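Local coordinates for ABC transporter periplasmic-binding protein YtfQ (Mycobacterium smegmatis, PDB 6HB0), which probably binds a sugar, most likely L-arabinofuranose, outside the cell membrane and delivers it to an ABC transporter for uptake, at residues Gly134-Asp139 / Phe257-Glu262; Gly221-Ile226 / Lys231-Asp236; Ala251-Lys256 / Ala298-Ala303. All coordinates share one frame; numbering follows the deposited sequence.

Interaction 1 of 3, residues Gly134-Asp139 / Phe257-Glu262; sequences GQWVAD and FNYIVE
Asn-258, whose CB touches the far end of the Trp-136 indole, has its amide gripped at both ends: ND2 gives a hydrogen bond to Gly-234 O, and OD1 accepts one from Ile-239 N. With its polar end turned away and fixed there, the residue offers Trp-136 only a methylene, with CB 3.7 Å from Trp-136 CH2. The main event lies beside it. Trp-136 and Tyr-259 form an offset stack, the centroids of the indole five-membered ring and the phenol ring 3.8 Å apart and the planes tilted by just 7°. Trp-136 CD1 sits over the centre of the tyrosine ring, at 3.4 Å from Tyr-259 CG, while NE1 of the same indole comes equally close to Tyr-259 CD1. The two side chains run past each other in opposite directions, so each ring reaches the other's stem: Tyr-259 CE2 comes within 3.7 Å of Trp-136 CB, and Tyr-259 CB makes a CH-pi contact over the face of the pyrrole ring, 3.7 Å from its centroid. Both rings owe this meeting to a similar first torsion, which places CG opposite the backbone N (174° in Trp-136, -162° in Tyr-259) and sends each residue's ring across the gap. No hydrogen bond joins the two segments; all three touching residues are partly exposed, and the contact rests on the aromatic stack near the surface. Nearby, Arg-132 NH1 reaches Glu-262 O and ties the same helix to the same strand by a polar bond. Together the stack and this bond join helix 126-140 to strand 259-263 of the mixed sheet, helix laid against sheet as in the alpha/beta lobes of type I periplasmic binding proteins.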
# COMPACT_ATOMS: atom_id res chain seq x y z
N GLY A 134 -0.50 -2.38 15.06
CA GLY A 134 -1.04 -2.87 16.34
C GLY A 134 -0.03 -3.67 17.14
O GLY A 134 0.14 -3.47 18.36
N GLN A 135 0.70 -4.51 16.43
CA GLN A 135 1.65 -5.37 17.05
C GLN A 135 2.82 -4.58 17.63
O GLN A 135 3.37 -4.94 18.66
CB GLN A 135 2.11 -6.43 16.04
CG GLN A 135 3.11 -7.44 16.57
CD GLN A 135 2.51 -8.23 17.73
OE1 GLN A 135 1.45 -8.87 17.57
NE2 GLN A 135 3.17 -8.17 18.90
N TRP A 136 3.18 -3.47 17.01
CA TRP A 136 4.21 -2.61 17.54
C TRP A 136 3.72 -1.99 18.82
O TRP A 136 4.48 -1.89 19.77
CB TRP A 136 4.61 -1.51 16.57
CG TRP A 136 5.56 -0.53 17.11
CD1 TRP A 136 6.92 -0.58 17.05
CD2 TRP A 136 5.23 0.70 17.79
NE1 TRP A 136 7.45 0.53 17.66
CE2 TRP A 136 6.43 1.32 18.12
CE3 TRP A 136 4.02 1.31 18.14
CZ2 TRP A 136 6.48 2.54 18.79
CZ3 TRP A 136 4.07 2.52 18.85
CH2 TRP A 136 5.30 3.11 19.15
N VAL A 137 2.47 -1.55 18.87
CA VAL A 137 1.91 -1.01 20.10
C VAL A 137 1.96 -2.08 21.20
O VAL A 137 2.40 -1.78 22.30
CB VAL A 137 0.49 -0.48 19.94
CG1 VAL A 137 -0.05 -0.00 21.28
CG2 VAL A 137 0.43 0.62 18.90
N ALA A 138 1.51 -3.28 20.90
CA ALA A 138 1.54 -4.36 21.87
C ALA A 138 2.93 -4.62 22.39
O ALA A 138 3.10 -4.75 23.62
CB ALA A 138 0.94 -5.61 21.32
N ASP A 139 3.91 -4.64 21.49
CA ASP A 139 5.31 -4.85 21.88
C ASP A 139 5.83 -3.72 22.76
O ASP A 139 6.46 -3.99 23.77
CB ASP A 139 6.23 -4.99 20.66
CG ASP A 139 6.01 -6.28 19.88
OD1 ASP A 139 5.26 -7.14 20.39
OD2 ASP A 139 6.56 -6.40 18.74
N PHE A 257 6.91 11.29 15.37
CA PHE A 257 6.25 10.00 15.23
C PHE A 257 7.18 8.99 15.92
O PHE A 257 8.35 9.28 16.17
CB PHE A 257 6.15 9.55 13.76
CG PHE A 257 5.06 10.18 12.95
CD1 PHE A 257 4.41 11.33 13.32
CD2 PHE A 257 4.75 9.61 11.71
CE1 PHE A 257 3.44 11.88 12.50
CE2 PHE A 257 3.78 10.14 10.90
CZ PHE A 257 3.12 11.27 11.29
N ASN A 258 6.66 7.82 16.25
CA ASN A 258 7.45 6.75 16.85
C ASN A 258 7.64 5.56 15.96
O ASN A 258 8.63 4.83 16.11
CB ASN A 258 6.78 6.35 18.16
CG ASN A 258 6.62 7.55 19.09
OD1 ASN A 258 5.66 8.31 18.97
ND2 ASN A 258 7.60 7.78 19.95
N TYR A 259 6.70 5.31 15.04
CA TYR A 259 6.82 4.14 14.21
C TYR A 259 5.97 4.31 12.94
O TYR A 259 4.83 4.84 12.99
CB TYR A 259 6.38 2.91 14.97
CG TYR A 259 6.84 1.58 14.40
CD1 TYR A 259 8.19 1.24 14.37
CD2 TYR A 259 5.93 0.66 13.91
CE1 TYR A 259 8.62 0.03 13.84
CE2 TYR A 259 6.35 -0.55 13.40
CZ TYR A 259 7.70 -0.85 13.40
OH TYR A 259 8.06 -2.04 12.89
N ILE A 260 6.55 3.87 11.81
CA ILE A 260 5.85 3.83 10.54
C ILE A 260 5.92 2.44 9.93
O ILE A 260 6.95 1.76 10.01
CB ILE A 260 6.44 4.86 9.59
CG1 ILE A 260 6.05 6.26 10.02
CG2 ILE A 260 5.95 4.63 8.15
CD1 ILE A 260 6.82 7.32 9.26
N VAL A 261 4.80 1.99 9.36
CA VAL A 261 4.74 0.75 8.62
C VAL A 261 4.22 1.03 7.22
O VAL A 261 3.46 1.99 7.02
CB VAL A 261 3.84 -0.32 9.29
CG1 VAL A 261 4.40 -0.70 10.64
CG2 VAL A 261 2.44 0.16 9.44
N GLU A 262 4.59 0.18 6.27
CA GLU A 262 4.01 0.24 4.92
C GLU A 262 4.11 -1.09 4.31
O GLU A 262 5.11 -1.77 4.50
CB GLU A 262 4.74 1.25 4.05
CG GLU A 262 4.10 1.39 2.68
CD GLU A 262 4.79 2.37 1.75
OE1 GLU A 262 5.11 3.46 2.23
OE2 GLU A 262 4.96 2.06 0.53

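Interaction 2 of 3, residues Gly221-Ile226 / Lys231-Asp236; sequences GAMEAI and KKPGTD
The peptide group linking Lys-232 to Pro-233 is the flat surface on which Ile-226 rests: the methyl CG2 of Ile-226 lies over one face of it, 3.8 Å from Pro-233 N and 4.1 Å from Lys-232 C. Lys-232 O accepts from two amides, Thr-235 N and Asp-236 N, while Lys-232 N donates to Asp-236 OD2, meeting the carboxylate on its anti side and 32° out of its plane. These bonds hold the turn that presents the proline. Ile-226 aims CG2 as it does because its first torsion (chi1 -68°) sets that branch opposite the backbone N and next to its own carbonyl carbon. One hydrogen bond crosses the contact, Lys-231 N to Ile-226 O at 3.0 Å, its donor tilted 22° from the carbonyl plane. Lys-231 CB packs against the same methyl, 3.7 Å from Ile-226 CG2, before the rest of the chain leads away. One helical turn earlier, Met-223 CG comes obliquely against Pro-233 CG, at 3.8 Å. Ile-239 of strand 238-242 touches Met-223, Ile-226 and Pro-233, so the contact lies in the connection from helix to second strand of the beta-alpha-beta unit formed by strand 210-213, helix 216-228 and strand 238-242. Chemically the contact is mostly apolar, with a single main-chain bond across it: that bond ties the start of the loop back to the last turns of the helix, methyl and methylene groups fill the interface, and the lysine ammonium groups stay outside it.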
# COMPACT_ATOMS: atom_id res chain seq x y z
N GLY A 221 -1.21 15.78 10.78
CA GLY A 221 -2.23 16.67 11.33
C GLY A 221 -2.33 16.55 12.83
O GLY A 221 -2.36 17.57 13.54
N ALA A 222 -2.37 15.31 13.29
CA ALA A 222 -2.48 14.95 14.71
C ALA A 222 -1.32 15.50 15.50
O ALA A 222 -1.51 16.05 16.55
CB ALA A 222 -2.55 13.44 14.86
N MET A 223 -0.13 15.35 14.96
CA MET A 223 1.09 15.89 15.53
C MET A 223 0.96 17.41 15.76
O MET A 223 1.31 17.92 16.81
CB MET A 223 2.22 15.55 14.55
CG MET A 223 3.59 16.09 14.81
SD MET A 223 4.65 15.84 13.35
CE MET A 223 4.45 17.42 12.51
N GLU A 224 0.41 18.14 14.80
CA GLU A 224 0.17 19.58 14.99
C GLU A 224 -0.86 19.88 16.04
O GLU A 224 -0.73 20.87 16.74
CB GLU A 224 -0.26 20.22 13.69
CG GLU A 224 0.82 20.31 12.65
CD GLU A 224 0.33 20.93 11.34
OE1 GLU A 224 -0.76 21.58 11.32
OE2 GLU A 224 1.03 20.75 10.31
N ALA A 225 -1.90 19.04 16.15
CA ALA A 225 -2.92 19.26 17.18
C ALA A 225 -2.33 19.03 18.55
O ALA A 225 -2.64 19.74 19.51
CB ALA A 225 -4.13 18.37 16.97
N ILE A 226 -1.49 18.02 18.64
CA ILE A 226 -0.85 17.67 19.89
C ILE A 226 0.06 18.80 20.33
O ILE A 226 0.03 19.18 21.51
CB ILE A 226 -0.07 16.32 19.76
CG1 ILE A 226 -1.06 15.20 19.58
CG2 ILE A 226 0.70 16.00 21.05
CD1 ILE A 226 -0.48 13.91 19.10
N LYS A 231 1.34 19.78 24.11
CA LYS A 231 1.92 18.47 24.38
C LYS A 231 2.99 18.14 23.35
O LYS A 231 3.09 18.80 22.32
CB LYS A 231 0.82 17.40 24.42
CG LYS A 231 -0.05 17.44 25.67
CD LYS A 231 -1.47 16.96 25.43
CE LYS A 231 -2.36 17.05 26.68
NZ LYS A 231 -1.94 16.10 27.74
N LYS A 232 3.76 17.10 23.62
CA LYS A 232 4.93 16.78 22.83
C LYS A 232 4.69 15.49 22.06
O LYS A 232 4.73 14.41 22.64
CB LYS A 232 6.12 16.64 23.78
CG LYS A 232 7.38 17.35 23.30
CD LYS A 232 8.63 16.74 23.94
CE LYS A 232 9.74 16.59 22.90
NZ LYS A 232 10.93 15.94 23.50
N PRO A 233 4.42 15.60 20.74
CA PRO A 233 4.11 14.38 20.00
C PRO A 233 5.33 13.54 19.93
O PRO A 233 6.38 14.05 19.73
CB PRO A 233 3.72 14.89 18.60
CG PRO A 233 4.44 16.17 18.48
CD PRO A 233 4.39 16.78 19.87
N GLY A 234 5.20 12.26 20.09
CA GLY A 234 6.36 11.38 20.10
C GLY A 234 6.86 11.05 21.49
O GLY A 234 7.54 10.06 21.65
N THR A 235 6.54 11.89 22.48
CA THR A 235 6.92 11.59 23.87
C THR A 235 5.72 11.49 24.80
O THR A 235 5.52 10.47 25.43
CB THR A 235 7.88 12.64 24.44
OG1 THR A 235 8.87 12.92 23.45
CG2 THR A 235 8.56 12.11 25.69
N ASP A 236 4.92 12.54 24.88
CA ASP A 236 3.70 12.52 25.70
C ASP A 236 2.63 11.64 25.10
O ASP A 236 1.93 10.90 25.81
CB ASP A 236 3.13 13.92 25.81
CG ASP A 236 4.06 14.88 26.56
OD1 ASP A 236 4.80 14.36 27.45
OD2 ASP A 236 4.02 16.12 26.30

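Interaction 3 of 3, residues Ala251-Lys256 / Ala298-Ala303; sequences ALADGK and AQAKAA
Two helices approach closely here, Ala-253 CA lying 4.7 Å from Lys-301 CA where the end of helix 246-253 meets the start of helix 297-319. The shorter helix closes with a Schellman motif: Gly-255, at positive phi (75°), turns the chain, and two bonds run back into the last turn, Lys-256 N to Ala-251 O and Gly-255 N to Leu-252 O. The small side chains suit such a close approach. Ala-300 points its methyl at the other helix, where CB packs 3.7 Å from Leu-252 CG and equally near the CD2 branch, and also 4.2 Å from Ala-253 CB. Leu-252 also touches Phe-295, so its side chain packs against both helix 297-319 and strand 292-295 of the mixed sheet. Lys-301 borders the outer side of the contact. Its chain, after an extended beginning, bends at the third torsion (chi3 -85°), which folds the methylene end back over the neighbouring helix terminus. Ala-253 O there accepts a hydrogen bond from Gln-297 NE2, whereas the lysine brings a carbon to it: Lys-301 CE stands 3.4 Å from Ala-253 O, with NZ farther off at 4.1 Å.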
# COMPACT_ATOMS: atom_id res chain seq x y z
N ALA A 251 9.06 13.40 10.15
CA ALA A 251 8.49 13.45 11.53
C ALA A 251 9.07 12.39 12.45
O ALA A 251 9.40 12.66 13.60
CB ALA A 251 6.98 13.31 11.46
N LEU A 252 9.22 11.19 11.93
CA LEU A 252 9.78 10.10 12.67
C LEU A 252 11.24 10.35 13.02
O LEU A 252 11.67 10.13 14.14
CB LEU A 252 9.59 8.83 11.85
CG LEU A 252 10.08 7.51 12.31
CD1 LEU A 252 9.48 7.21 13.64
CD2 LEU A 252 9.73 6.44 11.29
N ALA A 253 12.01 10.81 12.04
CA ALA A 253 13.39 11.19 12.27
C ALA A 253 13.51 12.32 13.31
O ALA A 253 14.39 12.26 14.15
CB ALA A 253 14.06 11.57 10.96
N ASP A 254 12.60 13.28 13.28
CA ASP A 254 12.52 14.33 14.29
C ASP A 254 11.99 13.86 15.67
O ASP A 254 11.87 14.68 16.57
CB ASP A 254 11.65 15.50 13.82
CG ASP A 254 12.21 16.21 12.58
OD1 ASP A 254 13.39 15.99 12.22
OD2 ASP A 254 11.46 16.99 11.96
N GLY A 255 11.63 12.59 15.82
CA GLY A 255 11.06 12.07 17.08
C GLY A 255 9.60 12.45 17.35
O GLY A 255 9.12 12.23 18.41
N LYS A 256 8.89 12.95 16.37
CA LYS A 256 7.48 13.36 16.55
C LYS A 256 6.50 12.23 16.22
O LYS A 256 5.38 12.27 16.67
CB LYS A 256 7.21 14.57 15.69
CG LYS A 256 8.13 15.70 16.13
CD LYS A 256 7.66 17.00 15.53
CE LYS A 256 8.47 18.16 16.07
NZ LYS A 256 7.87 19.38 15.49
N ALA A 298 15.39 5.82 14.88
CA ALA A 298 16.79 5.60 14.51
C ALA A 298 16.89 5.16 13.06
O ALA A 298 17.70 5.70 12.32
CB ALA A 298 17.44 4.60 15.40
N GLN A 299 16.03 4.23 12.64
CA GLN A 299 16.07 3.74 11.27
C GLN A 299 15.70 4.88 10.29
O GLN A 299 16.31 5.01 9.21
CB GLN A 299 15.16 2.57 11.05
CG GLN A 299 15.45 1.24 11.73
CD GLN A 299 14.23 0.24 11.58
OE1 GLN A 299 13.14 0.43 12.18
NE2 GLN A 299 14.43 -0.83 10.75
N ALA A 300 14.73 5.72 10.62
CA ALA A 300 14.34 6.80 9.70
C ALA A 300 15.47 7.83 9.54
O ALA A 300 15.66 8.41 8.48
CB ALA A 300 13.10 7.51 10.19
N LYS A 301 16.17 8.09 10.64
CA LYS A 301 17.26 9.08 10.68
C LYS A 301 18.41 8.63 9.79
O LYS A 301 19.03 9.46 9.12
CB LYS A 301 17.73 9.28 12.12
CG LYS A 301 18.44 10.58 12.39
CD LYS A 301 18.78 10.68 13.86
CE LYS A 301 17.60 11.24 14.67
NZ LYS A 301 17.65 10.80 16.10
N ALA A 302 18.69 7.33 9.76
CA ALA A 302 19.69 6.77 8.83
C ALA A 302 19.19 6.75 7.35
O ALA A 302 19.89 7.15 6.43
CB ALA A 302 20.10 5.38 9.25
N ALA A 303 17.98 6.25 7.15
CA ALA A 303 17.46 6.02 5.79
C ALA A 303 17.08 7.31 5.05
O ALA A 303 17.45 7.49 3.91
CB ALA A 303 16.27 5.10 5.85

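In the fold
From the N terminus, helix 126-140 supplies the first half of interaction 1, whose loop closes only at residues 257-262, 118 residues after Asp-139. Interaction 2 nests within that loop, a short closure between helix 216-228 and the turn before strand 238-242. Interaction 3 opens afterwards, at the end of helix 246-253, and closes on helix 297-319, so it crosses interaction 1 and follows interaction 2 in series. The three meet in space: Met-223 SD packs on Ala-251 and Lys-256 CB, and Leu-252 CD1 on the Asn-258 backbone. Interaction 1 ties helix 126-140 to strand 259-263, interaction 2 helix 216-228 to the loop that follows it, and interaction 3 helix 246-253 to the C-terminal helix.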